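Local coordinates for protein Two-component system sensor histidine kinase (Bacteroides thetaiotaomicron, PDB 3OTT) that probably senses saccharides through this extracellular beta-propeller and beta-sandwich region and, as a whole, probably relays the signal as a membrane-bound histidine kinase and transcription regulator, at residues D445-K448 against L449-S452; Q461-S464 against V465-L469. One frame throughout, in Å; residues are numbered along the deposited sequence.

Contact 1. Residues D445-K448 against L449-S452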
loop_
_atom_site.group_PDB
_atom_site.type_symbol
_atom_site.label_atom_id
_atom_site.label_comp_id
_atom_site.label_asym_id
_atom_site.label_seq_id
_atom_site.Cartn_x
_atom_site.Cartn_y
_atom_site.Cartn_z
ATOM N N ASP B 445 23.495 14.111 33.765
ATOM C CA ASP B 445 24.675 14.594 33.093
ATOM C C ASP B 445 24.778 13.985 31.670
ATOM O O ASP B 445 24.974 12.790 31.517
ATOM C CB ASP B 445 25.917 14.308 33.928
ATOM C CG ASP B 445 27.208 14.912 33.290
ATOM O OD1 ASP B 445 27.561 14.542 32.143
ATOM O OD2 ASP B 445 27.866 15.748 33.943
ATOM N N LYS B 446 24.614 14.809 30.647
ATOM C CA LYS B 446 24.503 14.307 29.269
ATOM C C LYS B 446 25.714 13.435 28.818
ATOM O O LYS B 446 25.538 12.276 28.393
ATOM C CB LYS B 446 24.278 15.464 28.305
ATOM C CG LYS B 446 23.773 15.032 26.939
ATOM C CD LYS B 446 23.607 16.189 26.054
ATOM C CE LYS B 446 24.980 16.566 25.368
ATOM N NZ LYS B 446 24.670 17.342 24.136
ATOM N N HIS B 447 26.930 13.959 28.970
ATOM C CA HIS B 447 28.130 13.175 28.551
ATOM C C HIS B 447 28.343 11.891 29.318
ATOM O O HIS B 447 28.675 10.880 28.719
ATOM C CB HIS B 447 29.406 14.020 28.457
ATOM C CG HIS B 447 29.336 15.022 27.336
ATOM N ND1 HIS B 447 29.991 16.238 27.357
ATOM C CD2 HIS B 447 28.642 14.991 26.168
ATOM C CE1 HIS B 447 29.718 16.903 26.243
ATOM N NE2 HIS B 447 28.896 16.168 25.507
ATOM N N LYS B 448 28.121 11.904 30.633
ATOM C CA LYS B 448 28.208 10.663 31.377
ATOM C C LYS B 448 27.115 9.673 30.941
ATOM O O LYS B 448 27.358 8.494 30.754
ATOM C CB LYS B 448 28.243 10.935 32.900
ATOM C CG LYS B 448 29.652 11.081 33.386
ATOM C CD LYS B 448 29.798 11.901 34.648
ATOM C CE LYS B 448 29.137 11.233 35.861
ATOM N NZ LYS B 448 29.972 11.556 37.061
ATOM N N LEU B 449 25.907 10.142 30.699
ATOM C CA LEU B 449 24.944 9.183 30.203
ATOM C C LEU B 449 25.435 8.571 28.869
ATOM O O LEU B 449 25.437 7.333 28.716
ATOM C CB LEU B 449 23.578 9.836 30.042
ATOM C CG LEU B 449 22.489 8.986 29.429
ATOM C CD1 LEU B 449 22.083 7.891 30.398
ATOM C CD2 LEU B 449 21.322 9.884 29.003
ATOM N N MET B 450 25.851 9.420 27.918
ATOM C CA MET B 450 26.296 8.943 26.593
ATOM C C MET B 450 27.444 7.947 26.667
ATOM O O MET B 450 27.538 6.994 25.846
ATOM C CB MET B 450 26.696 10.118 25.697
ATOM C CG MET B 450 25.499 10.840 25.130
ATOM S SD MET B 450 25.807 12.365 24.239
ATOM C CE MET B 450 27.035 11.926 22.999
ATOM N N GLN B 451 28.301 8.142 27.668
ATOM C CA GLN B 451 29.464 7.286 27.805
ATOM C C GLN B 451 29.199 6.085 28.694
ATOM O O GLN B 451 29.982 5.163 28.709
ATOM C CB GLN B 451 30.718 8.080 28.259
ATOM C CG GLN B 451 30.989 9.335 27.434
ATOM C CD GLN B 451 31.514 9.067 26.003
ATOM O OE1 GLN B 451 32.677 8.638 25.820
ATOM N NE2 GLN B 451 30.684 9.372 24.984
ATOM N N SER B 452 28.093 6.083 29.415
ATOM C CA SER B 452 27.784 4.957 30.305
ATOM C C SER B 452 27.657 3.585 29.627
ATOM O O SER B 452 27.206 3.435 28.504
ATOM C CB SER B 452 26.517 5.196 31.135
ATOM O OG SER B 452 26.213 4.015 31.885
#
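Asp445 O takes the backbone N of Leu449 at 2.9 Å, and Lys446 O takes the N of Met450 at the same length, the regular i to i+4 bonds of the first turn. The next turn is less regular: Gln451 N reaches His447 O at 3.0 Å with an N-H...O angle of 141°, and Lys448 O receives only weak bonds from Gln451 N and Ser452 N, where the helix runs out. At the other end the Asp445 carboxylate caps the helix: OD1 takes Lys448 N at 3.1 Å in an almost straight bond, met on its anti side and out of the carboxylate plane. With CG anti to the Asp445 backbone N (chi1 -176°), the carboxylate reaches forward to the N-H of Lys448. Among side chains, Met450 SD lies at the edge of the His447 imidazole, near the ring plane and 4.3 Å from CD2, a Met-aromatic contact. Lys446 NZ is salt-bridged to Asp381, Glu383 and Glu426, and Glu383 also bonds His447 NE2. The buried Leu449 isobutyl group turns inward onto Leu432, Tyr407, Ile409 and Ile394. This is an N-capped short helix, here joining the third and fourth strands of a beta-propeller blade.

Contact 2. Residues Q461-S464 against V465-L469; sequences QNYS and VHNGL
Asn462 O receives the Asn467 side-chain ND2 at 2.9 Å; the bond is nearly straight (166°) and lies in the carbonyl plane and close to the amide plane. Arg503 NH2 donates to the same oxygen. Tyr463 follows, its CB 4.1 Å from Leu469 CG; the Tyr463 and Asn467 side chains cross at about a right angle, ring and amide planes 54° apart, with OD1 near CD2. Arg503 makes a cation-pi contact with this ring. Ser464 gives its backbone N to Asn467 OD1 at 2.9 Å, so the one amide grips the peptide groups on either side of Tyr463. It can do so because Asn467 CG sits between its own N and carbonyl carbon (chi1 65°). An alanine at Asn467 would remove this amide, and Ser464 N would probably lose its acceptor while the turn swung more freely against the strand end. Ser464 opens a type I beta turn ending at Asn467, on the link from the last strand of one propeller blade toward the first of the next, and its OG accepts His466 N at 3.2 Å, an ST turn. Ser464 O accepts from Asn467 N and Leu469 N, one above each face of its carbonyl plane. Leu469 CD1 rests 3.4 Å from Tyr463 O.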
loop_
_atom_site.group_PDB
_atom_site.type_symbol
_atom_site.label_atom_id
_atom_site.label_comp_id
_atom_site.label_asym_id
_atom_site.label_seq_id
_atom_site.Cartn_x
_atom_site.Cartn_y
_atom_site.Cartn_z
ATOM N N GLN B 461 20.027 14.013 39.760
ATOM C CA GLN B 461 18.974 14.722 40.489
ATOM C C GLN B 461 17.646 14.207 40.043
ATOM O O GLN B 461 17.475 13.793 38.872
ATOM C CB GLN B 461 19.001 16.253 40.230
ATOM C CG GLN B 461 20.279 17.009 40.710
ATOM C CD GLN B 461 20.224 18.579 40.515
ATOM O OE1 GLN B 461 19.675 19.085 39.538
ATOM N NE2 GLN B 461 20.796 19.316 41.460
ATOM N N ASN B 462 16.664 14.335 40.933
ATOM C CA ASN B 462 15.261 13.986 40.587
ATOM C C ASN B 462 14.391 14.985 41.284
ATOM O O ASN B 462 14.680 15.406 42.392
ATOM C CB ASN B 462 14.965 12.491 40.925
ATOM C CG ASN B 462 13.448 12.101 40.798
ATOM O OD1 ASN B 462 12.764 11.876 41.832
ATOM N ND2 ASN B 462 12.935 11.998 39.553
ATOM N N TYR B 463 13.373 15.488 40.598
ATOM C CA TYR B 463 12.393 16.367 41.244
ATOM C C TYR B 463 11.100 15.551 41.375
ATOM O O TYR B 463 10.656 14.966 40.387
ATOM C CB TYR B 463 12.149 17.636 40.395
ATOM C CG TYR B 463 13.238 18.684 40.521
ATOM C CD1 TYR B 463 14.276 18.775 39.587
ATOM C CD2 TYR B 463 13.257 19.574 41.608
ATOM C CE1 TYR B 463 15.298 19.734 39.722
ATOM C CE2 TYR B 463 14.273 20.488 41.762
ATOM C CZ TYR B 463 15.284 20.572 40.814
ATOM O OH TYR B 463 16.248 21.532 40.986
ATOM N N SER B 464 10.457 15.563 42.551
ATOM C CA SER B 464 9.227 14.805 42.729
ATOM C C SER B 464 8.273 15.447 43.769
ATOM O O SER B 464 8.573 16.519 44.307
ATOM C CB SER B 464 9.598 13.429 43.215
ATOM O OG SER B 464 10.109 13.543 44.520
ATOM N N VAL B 465 7.192 14.739 44.117
ATOM C CA VAL B 465 6.283 15.196 45.174
ATOM C C VAL B 465 6.998 15.383 46.528
ATOM O O VAL B 465 6.532 16.178 47.331
ATOM C CB VAL B 465 4.978 14.304 45.284
ATOM C CG1 VAL B 465 4.044 14.836 46.334
ATOM C CG2 VAL B 465 4.205 14.391 44.061
ATOM N N HIS B 466 8.114 14.682 46.773
ATOM C CA HIS B 466 8.871 14.823 48.034
ATOM C C HIS B 466 9.803 16.050 48.145
ATOM O O HIS B 466 10.115 16.498 49.242
ATOM C CB HIS B 466 9.672 13.539 48.356
ATOM C CG HIS B 466 8.816 12.307 48.422
ATOM N ND1 HIS B 466 8.973 11.242 47.557
ATOM C CD2 HIS B 466 7.747 12.005 49.204
ATOM C CE1 HIS B 466 8.061 10.323 47.825
ATOM N NE2 HIS B 466 7.300 10.765 48.814
ATOM N N ASN B 467 10.236 16.609 47.027
ATOM C CA ASN B 467 11.088 17.797 47.126
ATOM C C ASN B 467 10.547 19.053 46.366
ATOM O O ASN B 467 11.328 19.858 45.875
ATOM C CB ASN B 467 12.572 17.448 46.774
ATOM C CG ASN B 467 12.732 17.018 45.328
ATOM O OD1 ASN B 467 11.790 17.108 44.551
ATOM N ND2 ASN B 467 13.923 16.541 44.958
ATOM N N GLY B 468 9.220 19.213 46.313
ATOM C CA GLY B 468 8.579 20.473 45.906
ATOM C C GLY B 468 7.602 20.376 44.739
ATOM O O GLY B 468 6.770 21.239 44.590
ATOM N N LEU B 469 7.679 19.353 43.901
ATOM C CA LEU B 469 6.671 19.258 42.811
ATOM C C LEU B 469 5.253 19.052 43.303
ATOM O O LEU B 469 5.034 18.523 44.375
ATOM C CB LEU B 469 6.973 18.168 41.800
ATOM C CG LEU B 469 8.115 18.357 40.847
ATOM C CD1 LEU B 469 8.071 17.192 39.905
ATOM C CD2 LEU B 469 7.912 19.669 40.139
#

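How the contacts relate
Contact 1 closes before contact 2 opens, and the two come in series around strand 457-463: helix 446-451 leads into it, and the turn of 465-469 leaves its end. Their centres are 22 Å apart and their nearest atoms about 7 Å, without touching. Contact 1 lies within the blade of strands 421-426, 431-436, 441-445 and 457-463, between the third and fourth; contact 2 starts on the fourth and runs into the link to the next blade. One contact thus precedes and the other follows this fourth strand, the first touching strands 393-398 and 403-410 of the preceding blade, the second strand 495-499 and Arg503 of the following one, in the propeller of the extracellular region.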